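PDB 6NDS: 3-hydroxy-3-methylglutaryl-CoA lyase from Acinetobacter baumannii, which belongs to the HMGL-like family of TIM-barrel enzymes and binds a zinc ion and coenzyme A. Local coordinates for residues Gly155-Glu159 with Pro249-Gly253; Val196-Ser201 with Ala229-Ala235; Thr260-Asn265 with Ile276-Ile282. All blocks are in the same frame, centred on the assembly; numbering follows the deposited sequence.

In the fold
All three contacts lie on the periphery of the TIM barrel, with centres about 16 to 17 Å from the centre of the chain, and no secondary-structure element is used twice. Contact 1 joins two loops that follow barrel strands, on the side that holds coenzyme A; Pro157, Phe158 and Pro252 are covered partly by the second subunit. Contact 2 pairs two neighbouring helices of the outer layer, with Val196, Val200 and Ala235 against a barrel strand and a salt bridge where the side chains reach outward. Contact 3, the more deeply buried helix pair, is almost purely aliphatic between its segments. Contacts 2 and 3 have centres about 23 Å apart and do not touch.

Contact 1 of 3, residues Gly155-Glu159 with Pro249-Gly253; sequences GCPFE and PFAPG
Two of the loops that follow strands of the TIM barrel meet here, one after strand 145-151 and one after strand 237-240, and Pro252 of the second takes Pro157 and Phe158 of the first against its ring. The closest approach is Phe158 CZ to Pro252 CD, 3.3 Å. Phe158 CE1 lies 3.5 Å from Pro252 CG, so that Pro252 meets the CZ/CE1 end of the phenyl, the two side chains crossing at about a right angle. Phe158 gets there by setting CG anti to its own carbonyl carbon (chi1 -59°), which swings the ring out toward the other loop. Pro157 CG rests 3.8 Å from Pro252 CD, again at roughly a right angle, and only loosely on the methyl of Ala251. The turn carrying these two residues is tied by the sulfur of Cys156: SG accepts from Phe158 N at 3.2 Å and from Glu159 N at 3.3 Å, the second bond being the straighter (167°). One buried sulfur thus takes two successive amides of the turn. His310 of the second subunit packs on both Pro157 and Pro252, and Pro311 of that subunit packs on Phe158, which places this junction at the dimer interface. Phe250 turns its side chain away from Phe158, and that side chain comes within about 4 Å of the bound coenzyme A. Its carbonyl stays with the contact: Phe250 O sits near the ring plane of Phe158, 3.8 Å from CZ, at the ring edge.

Contact 2 of 3, residues Val196-Ser201 with Ala229-Ala235; sequences VKRIVS and AAYEVGA. With ACT (acetate ion), chain E; ACT (acetate ion), chain D.
Lys197 sets CG anti to its carbonyl carbon (chi1 -74°) and then runs out extended, a shape that carries its amine across the neighbouring helix to Glu232, which is likewise extended beyond CG. Lys197 NZ donates to Glu232 OE1 at 2.9 Å, nearly along the C-O axis of the acceptor, in a salt bridge. On the way the methylenes of Lys197 pass over that helix: CG lies 3.6 Å from Ala229 O, CE 3.8 Å from Ala229 CB, and Val233 CG1 lies across the chain, 3.8 Å from Lys197 CG. Deeper in, Val200 turns CG1 anti to its backbone N (chi1 169°), and this branch meets Val233 CG2 at 3.7 Å and Ala235 CB at 3.9 Å. One helical turn earlier Val196 CG1 touches Ala230 CB, 3.8 Å away; both valines also pack on strand 212-216. Ser201 folds its hydroxyl back, OG donating to Lys197 O at 2.7 Å, while Ser201 N reaches the same oxygen from the opposite face of the carbonyl plane. Val233 lies against that hydroxyl. The chain stops helix 223-232 with a Schellman motif: Gly234, at positive phi, is the C-prime residue, with Ala235 N bonded to Ala230 O and Gly234 N to Tyr231 O. With Val196, Val200 and Ala235 toward strand 212-216 and a charged pair outward, this is the helix-to-helix contact of adjacent beta-alpha units in a TIM barrel.

Contact 3 of 3, residues Thr260-Asn265 with Ile276-Ile282; sequences TEDLVN and IDLDALI
Ile276, still in the loop ahead of helix 278-285, meets Val264 at about a right angle, its CB lying 3.9 Å from Val264 CG2. Asp277 follows as the N-cap: its OD1 accepts from Ala280 N at 3.2 Å in a straight bond (170°), although the amide approaches from well above the carboxylate plane. Leu278 then turns into the contact. With CG anti to its backbone N (chi1 176°) it spreads its two methyls over the other helix, CD1 at 3.6 Å from Glu261 O and CD2 at 3.8 Å from Asn265 CA, while its CB meets Val264 CG1 as the two side chains slide past each other. One turn on, Leu281 sends CD2 crosswise against Thr260 CG2, 3.6 Å away, and close to Glu261 CA. Ile282 closes the run with CG1 at 4.1 Å from Glu261 CB. The two helical segments lie nearly antiparallel (159°), their axes 9.7 Å apart at closest approach, and strand 17-20 of the barrel lies beneath Thr260, Val264 and Ile276. The polar ends of Glu261 and Thr260 have partners outside the pair: the carboxylate bonds to Ser285, Ser298 and the amide of Gly243, and Thr260 OG1 to Glu20. The two segments are therefore held by apolar contact of aliphatic carbons, which probably owes its stability to burial and close fit, while the buried carboxylate of Glu261 is satisfied from outside.

Contact 1 of 3, residues Gly155-Glu159 with Pro249-Gly253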
# COMPACT_ATOMS: atom_id res chain seq x y z
N GLY A 155 -10.35 5.03 -14.92
CA GLY A 155 -9.98 4.01 -15.88
C GLY A 155 -10.92 2.82 -15.74
O GLY A 155 -11.58 2.64 -14.72
N CYS A 156 -10.97 2.01 -16.79
CA CYS A 156 -11.89 0.89 -16.91
C CYS A 156 -11.13 -0.38 -17.27
O CYS A 156 -10.24 -0.35 -18.13
CB CYS A 156 -12.93 1.19 -17.99
SG CYS A 156 -13.98 -0.21 -18.45
N PRO A 157 -11.46 -1.51 -16.63
CA PRO A 157 -10.78 -2.77 -16.97
C PRO A 157 -11.08 -3.27 -18.38
O PRO A 157 -10.35 -4.13 -18.88
CB PRO A 157 -11.30 -3.75 -15.91
CG PRO A 157 -12.66 -3.20 -15.54
CD PRO A 157 -12.50 -1.69 -15.59
N PHE A 158 -12.14 -2.77 -19.02
CA PHE A 158 -12.46 -3.14 -20.39
C PHE A 158 -11.94 -2.13 -21.41
O PHE A 158 -11.32 -2.51 -22.41
CB PHE A 158 -13.98 -3.27 -20.58
CG PHE A 158 -14.62 -4.29 -19.70
CD1 PHE A 158 -14.39 -5.64 -19.89
CD2 PHE A 158 -15.50 -3.90 -18.69
CE1 PHE A 158 -15.00 -6.59 -19.09
CE2 PHE A 158 -16.12 -4.85 -17.88
CZ PHE A 158 -15.87 -6.19 -18.09
N GLU A 159 -12.20 -0.84 -21.17
CA GLU A 159 -11.92 0.20 -22.15
C GLU A 159 -10.55 0.84 -21.96
O GLU A 159 -10.02 1.43 -22.91
CB GLU A 159 -13.01 1.28 -22.08
CG GLU A 159 -14.41 0.78 -22.46
CD GLU A 159 -15.45 1.89 -22.58
OE1 GLU A 159 -15.11 3.06 -22.32
OE2 GLU A 159 -16.62 1.58 -22.94
N PRO A 249 -17.94 -8.10 -8.70
CA PRO A 249 -17.85 -9.36 -9.46
C PRO A 249 -17.92 -9.17 -10.96
O PRO A 249 -17.53 -10.08 -11.70
CB PRO A 249 -19.06 -10.16 -8.95
CG PRO A 249 -19.47 -9.50 -7.66
CD PRO A 249 -19.14 -8.05 -7.85
N PHE A 250 -18.39 -8.02 -11.45
CA PHE A 250 -18.53 -7.78 -12.88
C PHE A 250 -17.45 -6.86 -13.43
O PHE A 250 -17.46 -6.55 -14.63
CB PHE A 250 -19.93 -7.22 -13.17
CG PHE A 250 -21.04 -8.14 -12.74
CD1 PHE A 250 -21.30 -9.31 -13.44
CD2 PHE A 250 -21.79 -7.86 -11.61
CE1 PHE A 250 -22.30 -10.17 -13.04
CE2 PHE A 250 -22.80 -8.73 -11.20
CZ PHE A 250 -23.06 -9.88 -11.91
N ALA A 251 -16.51 -6.41 -12.59
CA ALA A 251 -15.30 -5.75 -13.05
C ALA A 251 -14.16 -6.75 -12.97
O ALA A 251 -13.70 -7.05 -11.85
CB ALA A 251 -15.01 -4.51 -12.21
N PRO A 252 -13.67 -7.29 -14.09
CA PRO A 252 -12.75 -8.43 -14.02
C PRO A 252 -11.47 -8.08 -13.28
O PRO A 252 -10.88 -7.02 -13.47
CB PRO A 252 -12.46 -8.75 -15.50
CG PRO A 252 -13.55 -8.06 -16.27
CD PRO A 252 -13.89 -6.84 -15.47
N GLY A 253 -11.04 -9.01 -12.42
CA GLY A 253 -9.85 -8.78 -11.61
C GLY A 253 -10.00 -7.74 -10.52
O GLY A 253 -8.99 -7.32 -9.96

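Contact 2 of 3, residues Val196-Ser201 with Ala229-Ala235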
# COMPACT_ATOMS: atom_id res chain seq x y z
N VAL A 196 -5.12 11.65 -9.62
CA VAL A 196 -6.07 11.93 -8.55
C VAL A 196 -6.08 13.42 -8.21
O VAL A 196 -7.14 14.03 -8.06
CB VAL A 196 -5.76 11.07 -7.31
CG1 VAL A 196 -6.50 11.60 -6.08
CG2 VAL A 196 -6.14 9.61 -7.59
N LYS A 197 -4.89 14.03 -8.08
CA LYS A 197 -4.88 15.45 -7.74
C LYS A 197 -5.57 16.28 -8.81
O LYS A 197 -6.33 17.21 -8.50
CB LYS A 197 -3.44 15.93 -7.51
CG LYS A 197 -2.88 15.43 -6.17
CD LYS A 197 -1.53 16.06 -5.85
CE LYS A 197 -1.00 15.59 -4.49
NZ LYS A 197 0.21 16.39 -4.09
N ARG A 198 -5.36 15.94 -10.09
CA ARG A 198 -5.96 16.71 -11.18
C ARG A 198 -7.48 16.58 -11.16
O ARG A 198 -8.20 17.58 -11.26
CB ARG A 198 -5.39 16.24 -12.52
CG ARG A 198 -6.08 16.84 -13.73
CD ARG A 198 -5.35 16.46 -15.02
NE ARG A 198 -5.41 15.03 -15.30
CZ ARG A 198 -4.38 14.19 -15.14
NH1 ARG A 198 -3.21 14.63 -14.69
NH2 ARG A 198 -4.53 12.90 -15.44
N ILE A 199 -7.99 15.35 -11.04
CA ILE A 199 -9.43 15.14 -11.09
C ILE A 199 -10.11 15.71 -9.85
O ILE A 199 -11.14 16.39 -9.95
CB ILE A 199 -9.76 13.64 -11.28
CG1 ILE A 199 -9.39 13.18 -12.70
CG2 ILE A 199 -11.24 13.39 -11.00
CD1 ILE A 199 -9.57 11.67 -12.95
N VAL A 200 -9.53 15.47 -8.67
CA VAL A 200 -10.16 15.95 -7.44
C VAL A 200 -10.14 17.48 -7.39
O VAL A 200 -11.13 18.10 -6.98
CB VAL A 200 -9.48 15.34 -6.21
CG1 VAL A 200 -9.95 16.04 -4.94
CG2 VAL A 200 -9.79 13.83 -6.12
N SER A 201 -9.02 18.10 -7.77
CA SER A 201 -8.98 19.56 -7.81
C SER A 201 -10.10 20.11 -8.69
O SER A 201 -10.76 21.08 -8.32
CB SER A 201 -7.63 20.06 -8.32
OG SER A 201 -6.59 19.68 -7.42
N ALA A 229 -2.92 11.79 -1.53
CA ALA A 229 -2.86 12.78 -2.61
C ALA A 229 -4.17 13.56 -2.72
O ALA A 229 -4.15 14.79 -2.91
CB ALA A 229 -2.54 12.11 -3.95
N ALA A 230 -5.31 12.87 -2.62
CA ALA A 230 -6.60 13.56 -2.64
C ALA A 230 -6.75 14.48 -1.43
O ALA A 230 -7.25 15.61 -1.56
CB ALA A 230 -7.75 12.54 -2.67
N TYR A 231 -6.34 14.02 -0.25
CA TYR A 231 -6.40 14.86 0.95
C TYR A 231 -5.57 16.13 0.78
O TYR A 231 -5.99 17.21 1.21
CB TYR A 231 -5.91 14.06 2.16
CG TYR A 231 -6.04 14.80 3.48
CD1 TYR A 231 -7.18 14.68 4.26
CD2 TYR A 231 -5.01 15.61 3.94
CE1 TYR A 231 -7.29 15.35 5.47
CE2 TYR A 231 -5.12 16.29 5.14
CZ TYR A 231 -6.26 16.16 5.90
OH TYR A 231 -6.35 16.84 7.09
N GLU A 232 -4.40 16.01 0.16
CA GLU A 232 -3.51 17.16 -0.02
C GLU A 232 -4.13 18.26 -0.88
O GLU A 232 -3.74 19.42 -0.73
CB GLU A 232 -2.17 16.69 -0.60
CG GLU A 232 -1.33 15.87 0.41
CD GLU A 232 -0.08 15.22 -0.18
OE1 GLU A 232 0.08 15.21 -1.42
OE2 GLU A 232 0.75 14.71 0.61
N VAL A 233 -5.10 17.94 -1.75
CA VAL A 233 -5.77 18.96 -2.55
C VAL A 233 -7.18 19.25 -2.04
O VAL A 233 -7.95 19.92 -2.73
CB VAL A 233 -5.78 18.60 -4.05
CG1 VAL A 233 -4.35 18.58 -4.60
CG2 VAL A 233 -6.48 17.27 -4.30
N GLY A 234 -7.54 18.79 -0.84
CA GLY A 234 -8.73 19.23 -0.15
C GLY A 234 -9.83 18.20 0.07
O GLY A 234 -10.81 18.52 0.74
N ALA A 235 -9.70 16.98 -0.46
CA ALA A 235 -10.75 15.99 -0.26
C ALA A 235 -10.70 15.46 1.17
O ALA A 235 -9.64 15.36 1.79
CB ALA A 235 -10.59 14.83 -1.24
C ACT E . -1.01 11.53 -15.07
O ACT E . -1.98 10.73 -15.11
OXT ACT E . -0.95 12.72 -15.51
CH3 ACT E . 0.30 11.01 -14.41
C ACT D . -3.19 17.55 9.49
O ACT D . -3.98 17.88 8.57
OXT ACT D . -2.03 17.06 9.41
CH3 ACT D . -3.70 17.79 10.95
O HOH W 1 2.11 15.85 -2.56

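Contact 3 of 3, residues Thr260-Asn265 with Ile276-Ile282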
# COMPACT_ATOMS: atom_id res chain seq x y z
N THR A 260 -9.92 -0.29 5.99
CA THR A 260 -10.30 0.77 6.92
C THR A 260 -9.27 0.95 8.03
O THR A 260 -8.88 2.08 8.33
CB THR A 260 -11.68 0.47 7.53
OG1 THR A 260 -12.59 0.20 6.48
CG2 THR A 260 -12.19 1.69 8.30
N GLU A 261 -8.83 -0.14 8.66
CA GLU A 261 -7.92 0.06 9.78
C GLU A 261 -6.53 0.51 9.30
O GLU A 261 -5.84 1.23 10.02
CB GLU A 261 -7.84 -1.21 10.64
CG GLU A 261 -7.36 -2.45 9.94
CD GLU A 261 -8.47 -3.31 9.35
OE1 GLU A 261 -9.59 -2.81 9.09
OE2 GLU A 261 -8.20 -4.50 9.11
N ASP A 262 -6.13 0.13 8.08
CA ASP A 262 -4.88 0.67 7.55
C ASP A 262 -5.01 2.17 7.25
O ASP A 262 -4.08 2.93 7.49
CB ASP A 262 -4.45 -0.10 6.29
CG ASP A 262 -4.11 -1.58 6.57
OD1 ASP A 262 -4.17 -2.01 7.74
OD2 ASP A 262 -3.78 -2.31 5.60
N LEU A 263 -6.17 2.60 6.73
CA LEU A 263 -6.41 4.03 6.51
C LEU A 263 -6.42 4.80 7.83
O LEU A 263 -5.77 5.85 7.95
CB LEU A 263 -7.74 4.22 5.78
CG LEU A 263 -8.30 5.65 5.75
CD1 LEU A 263 -7.35 6.56 4.98
CD2 LEU A 263 -9.70 5.65 5.11
N VAL A 264 -7.14 4.29 8.83
CA VAL A 264 -7.21 4.99 10.11
C VAL A 264 -5.84 5.01 10.78
O VAL A 264 -5.46 6.02 11.38
CB VAL A 264 -8.28 4.36 11.02
CG1 VAL A 264 -8.30 5.04 12.42
CG2 VAL A 264 -9.66 4.48 10.36
N ASN A 265 -5.06 3.94 10.66
CA ASN A 265 -3.71 3.97 11.22
C ASN A 265 -2.85 5.03 10.54
O ASN A 265 -2.10 5.75 11.21
CB ASN A 265 -3.04 2.59 11.10
CG ASN A 265 -1.63 2.59 11.66
OD1 ASN A 265 -1.43 2.63 12.88
ND2 ASN A 265 -0.63 2.57 10.77
N ILE A 276 -12.68 7.55 14.44
CA ILE A 276 -12.73 6.09 14.48
C ILE A 276 -11.85 5.59 15.63
O ILE A 276 -10.74 6.08 15.82
CB ILE A 276 -12.28 5.48 13.14
CG1 ILE A 276 -12.97 6.15 11.94
CG2 ILE A 276 -12.53 3.96 13.13
CD1 ILE A 276 -14.50 6.18 12.02
N ASP A 277 -12.35 4.60 16.37
CA ASP A 277 -11.59 3.95 17.45
C ASP A 277 -10.70 2.86 16.84
O ASP A 277 -11.15 1.74 16.58
CB ASP A 277 -12.55 3.41 18.50
CG ASP A 277 -11.86 2.69 19.67
OD1 ASP A 277 -10.66 2.37 19.61
OD2 ASP A 277 -12.57 2.42 20.66
N LEU A 278 -9.42 3.17 16.63
CA LEU A 278 -8.55 2.27 15.86
C LEU A 278 -8.34 0.95 16.59
O LEU A 278 -8.39 -0.12 15.97
CB LEU A 278 -7.21 2.96 15.59
CG LEU A 278 -6.16 2.10 14.87
CD1 LEU A 278 -6.68 1.59 13.52
CD2 LEU A 278 -4.86 2.88 14.70
N ASP A 279 -8.05 1.00 17.89
CA ASP A 279 -7.83 -0.23 18.64
C ASP A 279 -9.03 -1.17 18.52
O ASP A 279 -8.87 -2.37 18.28
CB ASP A 279 -7.57 0.08 20.11
CG ASP A 279 -6.20 0.63 20.36
OD1 ASP A 279 -5.24 0.16 19.71
OD2 ASP A 279 -6.07 1.51 21.23
N ALA A 280 -10.24 -0.63 18.68
CA ALA A 280 -11.42 -1.47 18.61
C ALA A 280 -11.65 -1.99 17.20
O ALA A 280 -12.13 -3.11 17.01
CB ALA A 280 -12.65 -0.70 19.08
N LEU A 281 -11.30 -1.18 16.20
CA LEU A 281 -11.51 -1.58 14.81
C LEU A 281 -10.56 -2.72 14.43
O LEU A 281 -10.96 -3.66 13.73
CB LEU A 281 -11.31 -0.38 13.90
CG LEU A 281 -11.74 -0.61 12.45
CD1 LEU A 281 -13.27 -0.68 12.36
CD2 LEU A 281 -11.16 0.51 11.58
N ILE A 282 -9.31 -2.65 14.87
CA ILE A 282 -8.37 -3.75 14.63
C ILE A 282 -8.89 -5.03 15.26
O ILE A 282 -8.83 -6.11 14.65
CB ILE A 282 -6.97 -3.39 15.14
CG1 ILE A 282 -6.34 -2.29 14.28
CG2 ILE A 282 -6.07 -4.64 15.19
CD1 ILE A 282 -5.10 -1.65 14.91